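Local structure of germination protein (Bacillus megaterium, 6O59) at residues T15-K20 against D96-L101; I27-F32 against A43-E48; G49-Q54 against G108-I113; Q57-Q62 against E84-M89; G90-A95 against R119-S124. The protein forms the A subunit of the GerK3 spore germinant receptor and probably takes part in germinant sensing, the present chain being its N-terminal domain. One frame throughout, in Å; residues are numbered along the deposited sequence.

Contact 1 (T15-K20 against D96-L101); sequences TLIKEK and DNWNDL
The ammonium group of Lys20 sits over one face of the Trp98 indole, and this cation-pi contact is the polar element between helix 10-20 and the first turn of helix 98-106. Lys20 NZ lies 4.8 Å from the centroid of the five-membered ring, 24° off the ring normal. Its neighbour Lys20 CE is nearer to that centroid, at 4.2 Å, and makes a CH-pi contact over the same face. The lysine chain runs out extended as far as CE and bends at the last torsion (chi4 -68°), crossing the indole at about a right angle. Further back, Lys20 CD approaches Trp98 CE3 at 4.1 Å.

Two more residues of helix 10-20 meet the outer rim of the six-membered ring. Leu16 CD1 comes obliquely to Trp98 CZ2 at 3.6 Å. Leu16 CB is close to Trp98 CH2. Ile17 CG1 arrives near the ring plane, at the edge, 3.8 Å from Trp98 CZ3. That same carbon also touches Leu101 CD2 at 4.2 Å, one turn further along the second helix.

Beneath the pair, Ile17 packs on Ile113 and Leu101 on Leu111 of strand 110-114, so both helices cover one face of the same antiparallel sheet. The tryptophan is buried between them. No hydrogen bond spans the two segments: adhesion rests on aliphatic carbon against an aromatic surface, and the charge of the partly exposed lysine is probably stabilised in part by the indole pi electrons.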
# COMPACT_ATOMS: atom_id res chain seq x y z
N THR A 15 -3.91 7.22 13.07
CA THR A 15 -5.12 7.74 12.43
C THR A 15 -4.76 8.60 11.22
O THR A 15 -5.39 8.44 10.17
CB THR A 15 -5.99 8.52 13.41
OG1 THR A 15 -5.14 9.37 14.16
CG2 THR A 15 -6.77 7.62 14.35
N LEU A 16 -3.70 9.45 11.35
CA LEU A 16 -3.20 10.36 10.32
C LEU A 16 -2.57 9.61 9.15
O LEU A 16 -2.74 10.06 8.01
CB LEU A 16 -2.23 11.40 10.90
CG LEU A 16 -2.90 12.62 11.61
CD1 LEU A 16 -1.92 13.34 12.49
CD2 LEU A 16 -3.50 13.61 10.62
N ILE A 17 -1.86 8.48 9.39
CA ILE A 17 -1.29 7.67 8.30
C ILE A 17 -2.45 7.12 7.45
O ILE A 17 -2.49 7.35 6.24
CB ILE A 17 -0.37 6.53 8.82
CG1 ILE A 17 0.92 7.09 9.45
CG2 ILE A 17 -0.06 5.50 7.70
CD1 ILE A 17 1.61 6.11 10.37
N LYS A 18 -3.42 6.46 8.10
CA LYS A 18 -4.62 5.91 7.48
C LYS A 18 -5.32 6.98 6.61
O LYS A 18 -5.73 6.70 5.48
CB LYS A 18 -5.57 5.35 8.55
CG LYS A 18 -5.01 4.16 9.34
CD LYS A 18 -6.09 3.49 10.19
CE LYS A 18 -5.54 2.85 11.45
NZ LYS A 18 -5.39 3.83 12.56
N GLU A 19 -5.41 8.20 7.15
CA GLU A 19 -6.00 9.37 6.54
C GLU A 19 -5.24 9.76 5.26
O GLU A 19 -5.84 9.89 4.18
CB GLU A 19 -5.93 10.51 7.57
CG GLU A 19 -7.00 11.58 7.50
CD GLU A 19 -6.71 12.71 8.47
OE1 GLU A 19 -6.95 12.53 9.69
OE2 GLU A 19 -6.23 13.78 8.02
N LYS A 20 -3.91 9.91 5.38
CA LYS A 20 -3.01 10.38 4.34
C LYS A 20 -2.78 9.37 3.23
O LYS A 20 -2.61 9.78 2.07
CB LYS A 20 -1.68 10.81 4.97
CG LYS A 20 -1.84 12.16 5.69
CD LYS A 20 -0.73 12.49 6.67
CE LYS A 20 -0.94 13.83 7.33
NZ LYS A 20 -0.79 14.97 6.38
N ASP A 96 10.87 13.17 11.53
CA ASP A 96 10.23 14.04 12.54
C ASP A 96 9.19 15.02 11.92
O ASP A 96 8.78 16.00 12.56
CB ASP A 96 11.29 14.82 13.36
CG ASP A 96 12.05 15.89 12.59
OD1 ASP A 96 12.25 15.72 11.36
OD2 ASP A 96 12.46 16.89 13.22
N ASN A 97 8.76 14.72 10.67
CA ASN A 97 7.76 15.45 9.89
C ASN A 97 7.09 14.46 8.93
O ASN A 97 7.67 13.39 8.66
CB ASN A 97 8.36 16.66 9.17
CG ASN A 97 9.15 16.34 7.93
OD1 ASN A 97 10.30 15.90 8.00
ND2 ASN A 97 8.55 16.57 6.78
N TRP A 98 5.86 14.78 8.48
CA TRP A 98 5.04 13.89 7.64
C TRP A 98 5.65 13.57 6.26
O TRP A 98 5.57 12.41 5.84
CB TRP A 98 3.61 14.42 7.48
CG TRP A 98 2.85 14.26 8.76
CD1 TRP A 98 2.59 15.23 9.67
CD2 TRP A 98 2.48 13.02 9.38
NE1 TRP A 98 2.01 14.69 10.79
CE2 TRP A 98 1.92 13.33 10.64
CE3 TRP A 98 2.52 11.67 8.97
CZ2 TRP A 98 1.41 12.35 11.49
CZ3 TRP A 98 2.02 10.70 9.82
CH2 TRP A 98 1.47 11.04 11.06
N ASN A 99 6.26 14.57 5.59
CA ASN A 99 6.85 14.39 4.26
C ASN A 99 7.90 13.27 4.27
O ASN A 99 7.79 12.33 3.46
CB ASN A 99 7.46 15.70 3.76
CG ASN A 99 7.12 15.99 2.32
OD1 ASN A 99 7.66 15.36 1.39
ND2 ASN A 99 6.22 16.95 2.11
N ASP A 100 8.87 13.35 5.21
CA ASP A 100 9.96 12.39 5.39
C ASP A 100 9.45 11.01 5.77
O ASP A 100 9.93 10.00 5.24
CB ASP A 100 10.94 12.90 6.45
CG ASP A 100 11.82 14.05 6.01
OD1 ASP A 100 11.80 14.39 4.80
OD2 ASP A 100 12.53 14.61 6.88
N LEU A 101 8.46 10.96 6.68
CA LEU A 101 7.83 9.72 7.13
C LEU A 101 7.18 9.02 5.95
O LEU A 101 7.49 7.86 5.67
CB LEU A 101 6.78 10.01 8.24
CG LEU A 101 6.05 8.81 8.84
CD1 LEU A 101 5.88 8.98 10.32
CD2 LEU A 101 4.69 8.61 8.21

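Contact 2 (I27-F32 against A43-E48); sequences IVIRHF and AIVYIE
Ile27, Ile29, Val45 and Ile47 form the apolar centre of this beta hairpin, on the face of the sheet turned to helix 10-20. Ile27 CG1 meets Ile47 CG1 at 3.8 Å, and Ile29 CG1 lies alongside Val45 CG2, the two side chains pointing the same way. Between the strands, Val28 with Tyr46 and Arg30 with Ile44 are the antiparallel hydrogen-bonded pairs; Val28 N to Tyr46 O, at 2.8 Å, is one of their four bonds.

On the other face, Val28 CB stands over the Tyr46 ring, 3.9 Å from its centroid, a CH-pi contact. Tyr46 CG lies between its backbone N and carbonyl carbon (chi1 65°), which turns the ring in under the valine. Toward the other end of the hairpin, Phe32 CE1 touches Ile44 CG1 at 3.7 Å.

At the polar edge the Arg30 guanidinium stands nearly perpendicular to the Tyr46 ring, with Tyr46 OH over one of its faces; the angle is too poor for a hydrogen bond. Arg30 NE instead bonds Gln57 OE1 of helix 54-62. Glu48 OE2 reaches Val28 CG2 at 3.5 Å. Backbone bonds thus hold the hairpin register, while the arginine's polar tie runs to the covering helix.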
# COMPACT_ATOMS: atom_id res chain seq x y z
N ILE A 27 -1.27 -1.35 3.29
CA ILE A 27 -0.50 -0.73 4.36
C ILE A 27 -0.82 -1.49 5.66
O ILE A 27 -1.96 -1.50 6.12
CB ILE A 27 -0.76 0.78 4.42
CG1 ILE A 27 -0.08 1.44 3.19
CG2 ILE A 27 -0.22 1.38 5.74
CD1 ILE A 27 -0.64 2.61 2.77
N VAL A 28 0.21 -2.17 6.20
CA VAL A 28 0.12 -3.02 7.40
C VAL A 28 0.57 -2.26 8.65
O VAL A 28 1.64 -1.65 8.67
CB VAL A 28 0.92 -4.34 7.24
CG1 VAL A 28 0.74 -5.24 8.44
CG2 VAL A 28 0.53 -5.07 5.97
N ILE A 29 -0.27 -2.35 9.71
CA ILE A 29 -0.04 -1.81 11.04
C ILE A 29 -0.01 -3.00 12.01
O ILE A 29 -1.03 -3.68 12.20
CB ILE A 29 -1.08 -0.74 11.46
CG1 ILE A 29 -1.00 0.49 10.52
CG2 ILE A 29 -0.90 -0.33 12.94
CD1 ILE A 29 -2.11 1.53 10.62
N ARG A 30 1.16 -3.27 12.61
CA ARG A 30 1.31 -4.33 13.59
C ARG A 30 1.46 -3.70 14.97
O ARG A 30 2.46 -3.04 15.25
CB ARG A 30 2.52 -5.24 13.28
CG ARG A 30 2.44 -5.98 11.96
CD ARG A 30 1.90 -7.36 12.13
NE ARG A 30 2.40 -8.25 11.08
CZ ARG A 30 1.68 -8.68 10.05
NH1 ARG A 30 0.41 -8.31 9.92
NH2 ARG A 30 2.22 -9.49 9.15
N HIS A 31 0.43 -3.84 15.80
CA HIS A 31 0.51 -3.31 17.16
C HIS A 31 1.28 -4.27 18.04
O HIS A 31 1.13 -5.49 17.92
CB HIS A 31 -0.87 -3.09 17.76
CG HIS A 31 -1.64 -1.99 17.12
ND1 HIS A 31 -2.55 -2.24 16.12
CD2 HIS A 31 -1.59 -0.66 17.36
CE1 HIS A 31 -3.04 -1.06 15.78
NE2 HIS A 31 -2.49 -0.08 16.50
N PHE A 32 2.10 -3.72 18.93
CA PHE A 32 2.83 -4.48 19.92
C PHE A 32 3.10 -3.60 21.16
O PHE A 32 2.75 -2.41 21.19
CB PHE A 32 4.10 -5.12 19.35
CG PHE A 32 5.26 -4.20 19.06
CD1 PHE A 32 5.31 -3.47 17.88
CD2 PHE A 32 6.33 -4.10 19.94
CE1 PHE A 32 6.39 -2.64 17.60
CE2 PHE A 32 7.41 -3.27 19.66
CZ PHE A 32 7.44 -2.55 18.49
N ALA A 43 4.11 0.44 17.39
CA ALA A 43 3.58 -0.11 16.15
C ALA A 43 4.62 -0.18 15.04
O ALA A 43 5.49 0.70 14.96
CB ALA A 43 2.38 0.70 15.66
N ILE A 44 4.52 -1.24 14.19
CA ILE A 44 5.30 -1.41 12.96
C ILE A 44 4.36 -1.06 11.80
O ILE A 44 3.27 -1.63 11.70
CB ILE A 44 5.96 -2.79 12.73
CG1 ILE A 44 6.32 -3.50 14.05
CG2 ILE A 44 7.17 -2.65 11.78
CD1 ILE A 44 6.82 -4.95 13.91
N VAL A 45 4.77 -0.11 10.96
CA VAL A 45 3.98 0.30 9.80
C VAL A 45 4.82 0.06 8.56
O VAL A 45 5.92 0.61 8.46
CB VAL A 45 3.44 1.77 9.87
CG1 VAL A 45 2.53 2.07 8.69
CG2 VAL A 45 2.71 2.05 11.18
N TYR A 46 4.30 -0.74 7.61
CA TYR A 46 4.99 -1.04 6.36
C TYR A 46 4.01 -1.37 5.22
O TYR A 46 2.90 -1.82 5.49
CB TYR A 46 5.99 -2.20 6.57
CG TYR A 46 5.36 -3.53 6.92
CD1 TYR A 46 5.03 -3.85 8.24
CD2 TYR A 46 5.13 -4.49 5.94
CE1 TYR A 46 4.45 -5.07 8.56
CE2 TYR A 46 4.53 -5.71 6.25
CZ TYR A 46 4.20 -6.00 7.56
OH TYR A 46 3.63 -7.22 7.87
N ILE A 47 4.46 -1.18 3.96
CA ILE A 47 3.69 -1.55 2.76
C ILE A 47 4.04 -3.00 2.39
O ILE A 47 5.21 -3.32 2.13
CB ILE A 47 3.86 -0.59 1.53
CG1 ILE A 47 3.46 0.86 1.85
CG2 ILE A 47 3.08 -1.08 0.32
CD1 ILE A 47 3.90 1.76 0.82
N GLU A 48 3.02 -3.86 2.36
CA GLU A 48 3.05 -5.26 2.01
C GLU A 48 3.75 -5.51 0.65
O GLU A 48 3.46 -4.84 -0.35
CB GLU A 48 1.60 -5.77 1.93
CG GLU A 48 1.23 -6.95 2.82
CD GLU A 48 -0.26 -7.20 2.92
OE1 GLU A 48 -0.99 -6.92 1.94
OE2 GLU A 48 -0.71 -7.68 3.99

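Contact 3 (G49-Q54 against G108-I113); sequences GIVDNQ and GDSLLI
Ile50 and Val51, in the loop between strand 40-47 and helix 54-62, lie against Gly108, the C-prime residue of a Schellman motif. That motif ends helix 98-106: Asp109 N bonds Ser104 O and Gly108 N bonds Leu105 O, after which the chain enters strand 110-114 of the antiparallel sheet. The positive phi of Gly108 (81°) belongs to this helix ending.

The van der Waals contacts set aliphatic carbon against the backbone of Gly108. Ile50 CD1 reaches Gly108 CA at 3.5 Å, brought there by a CG1 branch lying between the backbone N and the carbonyl carbon (chi1 60°). Val51 points toward the second segment and sets its CG2 against Gly108 O, with Ser110 OG 3.7 Å from the same methyl carbon. A long, bent CA-H...O contact, 3.6 Å from Gly108 CA to Ile50 O, accompanies them.

Polar chemistry is concentrated further along the loop, where Asn53 meets Ser110. Both Asn53 and Ser110 are buried and both touch Tyr46, the aromatic residue of the neighbouring strand 40-47, so the amide and the hydroxyl meet in a setting partly walled by a ring. The loop has another tether in Asp52 O, hydrogen-bonded to Thr125 OG1. In the bond that joins the two segments, Asn53 ND2 gives a hydrogen to Ser110 OG at 2.6 Å, the oxygen lying just 1° out of the amide plane.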
# COMPACT_ATOMS: atom_id res chain seq x y z
N GLY A 49 4.65 -6.49 0.65
CA GLY A 49 5.33 -6.99 -0.53
C GLY A 49 6.46 -6.19 -1.14
O GLY A 49 7.03 -6.64 -2.14
N ILE A 50 6.78 -5.01 -0.59
CA ILE A 50 7.89 -4.20 -1.13
C ILE A 50 8.98 -4.06 -0.06
O ILE A 50 9.78 -3.13 -0.08
CB ILE A 50 7.42 -2.81 -1.69
CG1 ILE A 50 6.74 -1.93 -0.62
CG2 ILE A 50 6.53 -3.00 -2.92
CD1 ILE A 50 6.90 -0.52 -0.85
N VAL A 51 9.02 -5.03 0.87
CA VAL A 51 9.96 -5.04 1.98
C VAL A 51 10.20 -6.48 2.54
O VAL A 51 9.28 -7.31 2.53
CB VAL A 51 9.44 -4.06 3.10
CG1 VAL A 51 8.14 -4.52 3.75
CG2 VAL A 51 10.52 -3.73 4.13
N ASP A 52 11.44 -6.73 2.99
CA ASP A 52 11.90 -7.95 3.64
C ASP A 52 11.98 -7.62 5.13
O ASP A 52 12.99 -7.11 5.60
CB ASP A 52 13.24 -8.41 3.05
CG ASP A 52 13.23 -8.77 1.57
OD1 ASP A 52 12.39 -8.21 0.82
OD2 ASP A 52 14.07 -9.59 1.15
N ASN A 53 10.87 -7.82 5.85
CA ASN A 53 10.70 -7.45 7.24
C ASN A 53 10.83 -8.51 8.31
O ASN A 53 10.92 -8.13 9.48
CB ASN A 53 9.26 -6.97 7.35
CG ASN A 53 9.21 -5.52 7.42
OD1 ASN A 53 8.18 -4.93 7.72
ND2 ASN A 53 10.35 -4.94 7.18
N GLN A 54 10.69 -9.80 7.97
CA GLN A 54 10.57 -10.84 8.97
C GLN A 54 11.53 -10.66 10.15
O GLN A 54 11.02 -10.41 11.24
CB GLN A 54 10.67 -12.24 8.39
CG GLN A 54 9.66 -13.20 9.02
CD GLN A 54 8.27 -12.66 9.32
OE1 GLN A 54 7.91 -12.40 10.48
NE2 GLN A 54 7.44 -12.51 8.29
N GLY A 108 9.39 1.54 0.62
CA GLY A 108 9.61 0.21 1.17
C GLY A 108 10.32 0.13 2.50
O GLY A 108 10.87 -0.93 2.81
N ASP A 109 10.33 1.21 3.31
CA ASP A 109 10.95 1.14 4.64
C ASP A 109 9.93 0.66 5.65
O ASP A 109 8.73 0.65 5.37
CB ASP A 109 11.51 2.51 5.07
CG ASP A 109 12.82 2.96 4.44
OD1 ASP A 109 13.38 2.20 3.62
OD2 ASP A 109 13.28 4.06 4.78
N SER A 110 10.39 0.26 6.83
CA SER A 110 9.49 -0.09 7.92
C SER A 110 9.57 1.00 8.96
O SER A 110 10.66 1.46 9.30
CB SER A 110 9.82 -1.45 8.52
OG SER A 110 9.77 -2.42 7.49
N LEU A 111 8.40 1.48 9.38
CA LEU A 111 8.34 2.53 10.38
C LEU A 111 8.14 1.92 11.74
O LEU A 111 7.40 0.94 11.88
CB LEU A 111 7.21 3.56 10.11
CG LEU A 111 7.09 4.17 8.70
CD1 LEU A 111 5.89 5.06 8.63
CD2 LEU A 111 8.33 4.94 8.31
N LEU A 112 8.81 2.48 12.75
CA LEU A 112 8.62 2.08 14.13
C LEU A 112 8.13 3.32 14.89
O LEU A 112 8.83 4.33 14.98
CB LEU A 112 9.88 1.45 14.76
CG LEU A 112 9.80 1.22 16.27
CD1 LEU A 112 8.81 0.14 16.62
CD2 LEU A 112 11.15 0.92 16.85
N ILE A 113 6.88 3.26 15.37
CA ILE A 113 6.23 4.36 16.08
C ILE A 113 5.98 3.93 17.53
O ILE A 113 5.46 2.84 17.77
CB ILE A 113 4.93 4.79 15.33
CG1 ILE A 113 5.19 4.91 13.79
CG2 ILE A 113 4.35 6.10 15.94
CD1 ILE A 113 4.07 5.49 12.94

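Contact 4 (Q57-Q62 against E84-M89); sequences QDYLLQ and EDIVTM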
# COMPACT_ATOMS: atom_id res chain seq x y z
N GLN A 57 10.41 -7.68 12.31
CA GLN A 57 9.13 -8.04 12.93
C GLN A 57 9.34 -9.08 14.03
O GLN A 57 8.79 -8.94 15.11
CB GLN A 57 8.15 -8.56 11.89
CG GLN A 57 7.65 -7.47 10.95
CD GLN A 57 6.44 -7.94 10.20
OE1 GLN A 57 5.37 -8.15 10.77
NE2 GLN A 57 6.59 -8.13 8.90
N ASP A 58 10.18 -10.09 13.77
CA ASP A 58 10.55 -11.14 14.72
C ASP A 58 11.12 -10.53 15.98
O ASP A 58 10.66 -10.86 17.07
CB ASP A 58 11.58 -12.10 14.09
CG ASP A 58 11.04 -13.09 13.07
OD1 ASP A 58 9.84 -13.00 12.73
OD2 ASP A 58 11.82 -13.95 12.60
N TYR A 59 12.10 -9.62 15.82
CA TYR A 59 12.77 -8.95 16.93
C TYR A 59 11.75 -8.18 17.77
O TYR A 59 11.65 -8.42 18.98
CB TYR A 59 13.89 -8.01 16.41
CG TYR A 59 14.39 -7.03 17.45
CD1 TYR A 59 13.85 -5.75 17.55
CD2 TYR A 59 15.41 -7.39 18.33
CE1 TYR A 59 14.27 -4.87 18.54
CE2 TYR A 59 15.87 -6.50 19.31
CZ TYR A 59 15.29 -5.23 19.41
OH TYR A 59 15.74 -4.35 20.36
N LEU A 60 10.98 -7.30 17.11
CA LEU A 60 10.00 -6.42 17.74
C LEU A 60 8.83 -7.16 18.35
O LEU A 60 8.57 -6.99 19.54
CB LEU A 60 9.50 -5.40 16.71
CG LEU A 60 10.52 -4.33 16.29
CD1 LEU A 60 9.99 -3.50 15.13
CD2 LEU A 60 10.94 -3.43 17.49
N LEU A 61 8.12 -7.98 17.55
CA LEU A 61 6.91 -8.68 17.96
C LEU A 61 7.16 -9.90 18.86
O LEU A 61 6.22 -10.37 19.49
CB LEU A 61 6.07 -9.07 16.74
CG LEU A 61 5.70 -7.94 15.79
CD1 LEU A 61 4.96 -8.46 14.58
CD2 LEU A 61 4.88 -6.87 16.47
N GLN A 62 8.40 -10.40 18.95
CA GLN A 62 8.68 -11.50 19.88
C GLN A 62 9.48 -10.98 21.07
O GLN A 62 9.74 -11.74 21.99
CB GLN A 62 9.43 -12.67 19.22
CG GLN A 62 8.66 -13.42 18.15
CD GLN A 62 9.54 -14.23 17.23
OE1 GLN A 62 9.27 -14.35 16.04
NE2 GLN A 62 10.61 -14.83 17.76
N GLU A 84 19.62 0.67 18.52
CA GLU A 84 20.95 0.08 18.70
C GLU A 84 21.03 -1.38 18.23
O GLU A 84 22.10 -1.83 17.85
CB GLU A 84 21.39 0.15 20.16
CG GLU A 84 21.87 1.53 20.59
CD GLU A 84 22.30 1.65 22.04
OE1 GLU A 84 22.24 0.64 22.78
OE2 GLU A 84 22.69 2.77 22.43
N ASP A 85 19.88 -2.09 18.26
CA ASP A 85 19.74 -3.48 17.79
C ASP A 85 19.31 -3.52 16.34
O ASP A 85 19.82 -4.34 15.59
CB ASP A 85 18.73 -4.27 18.64
CG ASP A 85 19.26 -4.69 19.99
OD1 ASP A 85 20.50 -4.67 20.18
OD2 ASP A 85 18.44 -5.04 20.86
N ILE A 86 18.39 -2.62 15.94
CA ILE A 86 17.85 -2.56 14.58
C ILE A 86 18.94 -2.16 13.54
O ILE A 86 18.87 -2.63 12.39
CB ILE A 86 16.58 -1.65 14.53
CG1 ILE A 86 15.43 -2.32 15.36
CG2 ILE A 86 16.12 -1.38 13.08
CD1 ILE A 86 13.97 -1.89 15.09
N VAL A 87 19.96 -1.37 13.93
CA VAL A 87 21.05 -0.97 13.02
C VAL A 87 21.81 -2.21 12.49
O VAL A 87 22.36 -2.16 11.39
CB VAL A 87 22.02 0.07 13.62
CG1 VAL A 87 21.32 1.40 13.87
CG2 VAL A 87 22.71 -0.43 14.88
N THR A 88 21.80 -3.33 13.25
CA THR A 88 22.45 -4.60 12.86
C THR A 88 21.59 -5.35 11.84
O THR A 88 22.06 -6.33 11.24
CB THR A 88 22.68 -5.53 14.08
OG1 THR A 88 21.47 -6.16 14.49
CG2 THR A 88 23.32 -4.84 15.24
N MET A 89 20.33 -4.93 11.67
CA MET A 89 19.35 -5.60 10.84
C MET A 89 18.95 -4.84 9.59
O MET A 89 18.29 -5.42 8.73
CB MET A 89 18.09 -5.86 11.67
CG MET A 89 18.36 -6.77 12.85
SD MET A 89 16.87 -7.23 13.70
CE MET A 89 17.02 -6.24 15.11
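Asp85 OD2 accepts the Tyr59 hydroxyl on its anti lone pair, the one turned away from the other carboxylate oxygen, and this is the single hydrogen bond between the two segments. Tyr59 OH and Asp85 OD2 are 2.8 Å apart. The acceptor sits at the edge of the phenol, near its plane, while the carboxylate is turned 85° to the ring.

Tyr59 reaches from helix 54-62 across to helix 78-86 with its CG opposite the backbone N (chi1 166°). One face of its ring is covered by the Met89 methyl: Met89 CE lies 4.0 Å from the ring centroid in a CH-pi contact, and its closest ring atom is Tyr59 CG at 3.6 Å. Met89 SD stands off obliquely, 5.3 Å from the same centroid. A bend at the last methionine torsion (chi3 -105°) folds the methyl onto the ring.

Ile86 fills in beside the tyrosine. Its CG1 approaches Tyr59 CE1 obliquely at 4.2 Å, and Ile86 CD1 meets Leu60 CD2, the two side chains crossing at about a right angle. Within the second segment, Asp85 O takes bonds from both Thr88 N and Thr88 OG1, which ties down the turn leading to Met89. Leu60 continues onto Ile44 and Ile86 onto Val92. Two helices covering one face of an antiparallel sheet are thus bridged by a tyrosine that combines a carboxylate bond with a Met-aromatic contact.

Contact 5 (G90-A95 against R119-S124); sequences GNVSFA and RVLSVS
Val92 and Phe94 of the edge strand 91-95 pack against Leu121 and Val123 of strand 120-124, an antiparallel pair at one margin of the five-stranded sheet. Between them run six backbone hydrogen bonds, made by the pairs Asn91 with Ser124, Ser93 with Ser122 and Ala95 with Val120. The bonds at the Ala95 end are straighter than those at the Asn91 end: Val120 N to Ala95 O is nearly linear at 177°, whereas Asn91 N to Ser124 O makes 150°.

The close-packed part is largely the inner strand. Val92 CG1 reaches Leu121 CG at 4.0 Å, the side chains crossing at about a right angle, and Val92 CG2 meets Val123 CB. Leu121 swings its CG opposite the backbone N (chi1 175°), which lays the branch against both Val92 and Phe94. Helix 78-86 covers this face through Ile86, which touches both valines. On the opposite face, Ala95 and Val120 are buried under helix 98-106, and Ser122 OG is hydrogen-bonded to Ser104 OG of that helix.

The outer strand is the more solvent-exposed of the two, apart from Ala95. Asn91, Ser93 and Phe94 lie open to solvent, though Phe94 CE1 still leans obliquely onto Leu121 CB at 3.8 Å. Ser93 OG comes to Ser122 CB at 3.6 Å. Arg119, just ahead of the inner strand, sends its extended chain away from the partner.

Just ahead of the edge strand, Gly90 CA lies 3.3 Å from Ser124 O and 3.7 Å from Val123 CG2.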
# COMPACT_ATOMS: atom_id res chain seq x y z
N GLY A 90 19.34 -3.56 9.50
CA GLY A 90 19.02 -2.68 8.38
C GLY A 90 19.51 -1.27 8.62
O GLY A 90 19.93 -0.93 9.73
N ASN A 91 19.46 -0.44 7.57
CA ASN A 91 19.92 0.94 7.60
C ASN A 91 18.85 1.84 8.20
O ASN A 91 17.76 2.01 7.63
CB ASN A 91 20.34 1.38 6.21
CG ASN A 91 21.48 0.54 5.70
OD1 ASN A 91 22.26 -0.03 6.49
ND2 ASN A 91 21.60 0.43 4.38
N VAL A 92 19.17 2.37 9.40
CA VAL A 92 18.26 3.14 10.23
C VAL A 92 18.38 4.63 10.00
O VAL A 92 19.47 5.20 9.95
CB VAL A 92 18.43 2.76 11.71
CG1 VAL A 92 17.85 3.82 12.66
CG2 VAL A 92 17.81 1.40 11.99
N SER A 93 17.23 5.27 9.87
CA SER A 93 17.11 6.71 9.73
C SER A 93 15.97 7.17 10.67
O SER A 93 15.29 6.32 11.26
CB SER A 93 16.89 7.10 8.27
OG SER A 93 15.54 7.48 8.04
N PHE A 94 15.80 8.48 10.86
CA PHE A 94 14.72 8.97 11.72
C PHE A 94 13.94 10.07 11.02
O PHE A 94 14.53 10.90 10.34
CB PHE A 94 15.28 9.48 13.05
CG PHE A 94 15.76 8.40 13.99
CD1 PHE A 94 14.87 7.76 14.85
CD2 PHE A 94 17.10 8.04 14.04
CE1 PHE A 94 15.32 6.77 15.73
CE2 PHE A 94 17.54 7.04 14.92
CZ PHE A 94 16.65 6.42 15.76
N ALA A 95 12.60 10.04 11.14
CA ALA A 95 11.69 11.03 10.55
C ALA A 95 10.97 11.82 11.66
O ALA A 95 10.53 11.20 12.63
CB ALA A 95 10.68 10.34 9.64
N ARG A 119 9.01 11.03 17.25
CA ARG A 119 10.07 10.85 16.23
C ARG A 119 9.84 9.43 15.72
O ARG A 119 9.55 8.55 16.54
CB ARG A 119 11.49 11.13 16.75
CG ARG A 119 11.82 12.56 17.14
CD ARG A 119 13.20 13.01 17.63
NE ARG A 119 13.29 14.42 18.01
CZ ARG A 119 14.34 15.01 18.57
NH1 ARG A 119 15.43 14.31 18.84
NH2 ARG A 119 14.31 16.29 18.87
N VAL A 120 9.90 9.22 14.40
CA VAL A 120 9.62 7.86 13.88
C VAL A 120 10.92 7.27 13.36
O VAL A 120 11.68 8.00 12.74
CB VAL A 120 8.52 7.91 12.80
CG1 VAL A 120 8.46 6.65 11.98
CG2 VAL A 120 7.17 8.19 13.43
N LEU A 121 11.16 6.00 13.65
CA LEU A 121 12.37 5.32 13.16
C LEU A 121 12.06 4.58 11.86
O LEU A 121 11.06 3.87 11.82
CB LEU A 121 12.84 4.33 14.24
CG LEU A 121 14.03 3.46 13.84
CD1 LEU A 121 14.64 2.83 15.07
CD2 LEU A 121 13.60 2.39 12.86
N SER A 122 12.88 4.81 10.84
CA SER A 122 12.81 4.12 9.54
C SER A 122 13.95 3.12 9.36
O SER A 122 15.11 3.45 9.60
CB SER A 122 12.85 5.13 8.39
OG SER A 122 11.71 5.98 8.34
N VAL A 123 13.63 1.92 8.88
CA VAL A 123 14.67 0.93 8.62
C VAL A 123 14.51 0.39 7.19
O VAL A 123 13.39 0.12 6.76
CB VAL A 123 14.74 -0.19 9.71
CG1 VAL A 123 13.38 -0.85 9.98
CG2 VAL A 123 15.81 -1.23 9.39
N SER A 124 15.63 0.29 6.46
CA SER A 124 15.68 -0.20 5.09
C SER A 124 16.39 -1.56 5.01
O SER A 124 17.46 -1.72 5.60
CB SER A 124 16.39 0.81 4.20
OG SER A 124 16.38 0.38 2.85

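How the contacts relate
Contacts 2 and 5 lie at the two margins of one antiparallel sheet and rely on backbone hydrogen bonds; strand 110-114, which belongs to contact 3, bonds to strand 40-47 on one side and strand 120-124 on the other. Contacts 1 and 4 instead join helices, one pair on each face of that sheet, through buried aromatic side chains: a lysine over an indole in contact 1, a carboxylate and a methionine at a phenol in contact 4. Contact 3 is also buried but joins a loop to the end of a helix and the strand that follows it. The surface-facing residues belong mainly to contacts 2 and 5, whose outer strands are the sheet's edges.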